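Local coordinates for peptidoglycan recognition protein-LC isoform LCx (Drosophila melanogaster, PDB 2F2L) that binds, through its extracellular domain, the peptidoglycan fragment tracheal cytotoxin, probably as part of the sensing of bacteria in Drosophila innate immunity, at residues E152-K155 with I156-K159. Residues are numbered along the deposited sequence; the frame is centred on the assembly and turned at random.
Sequences ELYK and IIKK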
# COMPACT_ATOMS: atom_id res chain seq x y z
N GLU B 152 -16.63 -5.96 3.92
CA GLU B 152 -17.01 -7.33 4.33
C GLU B 152 -16.63 -7.59 5.77
O GLU B 152 -17.35 -8.28 6.47
CB GLU B 152 -16.41 -8.40 3.41
CG GLU B 152 -17.00 -8.44 2.02
CD GLU B 152 -18.53 -8.61 2.02
OE1 GLU B 152 -19.05 -9.51 2.72
OE2 GLU B 152 -19.22 -7.82 1.33
N LEU B 153 -15.49 -7.05 6.21
CA LEU B 153 -15.12 -7.18 7.61
C LEU B 153 -16.01 -6.30 8.49
O LEU B 153 -16.47 -6.72 9.56
CB LEU B 153 -13.64 -6.86 7.80
CG LEU B 153 -13.10 -6.85 9.23
CD1 LEU B 153 -13.58 -8.03 10.03
CD2 LEU B 153 -11.58 -6.81 9.19
N TYR B 154 -16.29 -5.09 8.03
CA TYR B 154 -17.17 -4.19 8.77
C TYR B 154 -18.57 -4.77 8.95
O TYR B 154 -19.14 -4.68 10.03
CB TYR B 154 -17.28 -2.83 8.10
CG TYR B 154 -18.02 -1.80 8.91
CD1 TYR B 154 -17.53 -1.36 10.12
CD2 TYR B 154 -19.22 -1.26 8.46
CE1 TYR B 154 -18.21 -0.40 10.87
CE2 TYR B 154 -19.90 -0.30 9.19
CZ TYR B 154 -19.39 0.12 10.39
OH TYR B 154 -20.06 1.07 11.11
N LYS B 155 -19.12 -5.35 7.90
CA LYS B 155 -20.45 -5.96 8.01
C LYS B 155 -20.46 -7.07 9.07
O LYS B 155 -21.46 -7.25 9.76
CB LYS B 155 -20.94 -6.49 6.66
CG LYS B 155 -21.42 -5.41 5.72
CD LYS B 155 -22.24 -5.98 4.56
CE LYS B 155 -21.38 -6.59 3.47
NZ LYS B 155 -22.20 -6.98 2.28
N ILE B 156 -19.34 -7.79 9.21
CA ILE B 156 -19.25 -8.85 10.22
C ILE B 156 -19.20 -8.27 11.65
O ILE B 156 -19.98 -8.68 12.51
CB ILE B 156 -18.04 -9.78 9.93
CG1 ILE B 156 -18.32 -10.61 8.67
CG2 ILE B 156 -17.77 -10.71 11.11
CD1 ILE B 156 -17.13 -11.39 8.16
N ILE B 157 -18.31 -7.32 11.90
CA ILE B 157 -18.14 -6.79 13.26
C ILE B 157 -19.34 -5.95 13.72
O ILE B 157 -19.57 -5.84 14.92
CB ILE B 157 -16.82 -5.98 13.44
CG1 ILE B 157 -16.91 -4.62 12.76
CG2 ILE B 157 -15.60 -6.78 12.97
CD1 ILE B 157 -15.66 -3.79 12.87
N LYS B 158 -20.09 -5.35 12.79
CA LYS B 158 -21.35 -4.67 13.12
C LYS B 158 -22.36 -5.57 13.84
O LYS B 158 -23.24 -5.07 14.50
CB LYS B 158 -22.04 -4.11 11.87
CG LYS B 158 -21.70 -2.68 11.57
CD LYS B 158 -22.59 -2.10 10.45
CE LYS B 158 -24.01 -1.86 10.94
NZ LYS B 158 -24.70 -0.79 10.16
N LYS B 159 -22.24 -6.89 13.68
CA LYS B 159 -23.13 -7.85 14.34
C LYS B 159 -22.55 -8.44 15.63
O LYS B 159 -23.19 -9.30 16.25
CB LYS B 159 -23.47 -8.99 13.39
CG LYS B 159 -24.25 -8.57 12.18
CD LYS B 159 -24.11 -9.61 11.10
CE LYS B 159 -25.05 -9.37 9.93
NZ LYS B 159 -24.39 -9.79 8.67
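Y154 and K158 sit four residues apart at the end of the short helix 151-157, and the lysine's aliphatic chain runs obliquely over one face of the tyrosine ring. CG of K158 lies 4.0 Å from the ring centroid and 20° off the normal, a CH-pi contact displaced toward the rim, while K158 CD reaches Y154 CE2 at 3.5 Å. The ring gets there because Y154 CG stands anti to its own nitrogen (chi1 -172°), which leans it toward the following turn. Between the same two residues, K158 N donates to Y154 O at 3.0 Å. I156 is gripped less firmly: its N makes two weak bonds, to E152 O and L153 O, and its CG1, set beside the backbone N, comes to 3.3 Å from E152 O. K155, an exposed residue, bends at chi3, bringing NZ into a salt bridge with E152 OE2 (3.2 Å), weak as a hydrogen bond. I157 crosses the tyrosine at about a right angle; its CG2 rests 3.8 Å from L153 CD1, and both residues pack on I30 of strand 25-32. I157 N closes this turn on L153 O, nearly straight at 165°. The chemistry is that of an amphipathic last helix: leucine and isoleucine seat it on the sheet of the amidase-like fold, while K158 covers the tyrosine with its methylenes, probably leaving its ammonium group to solvent.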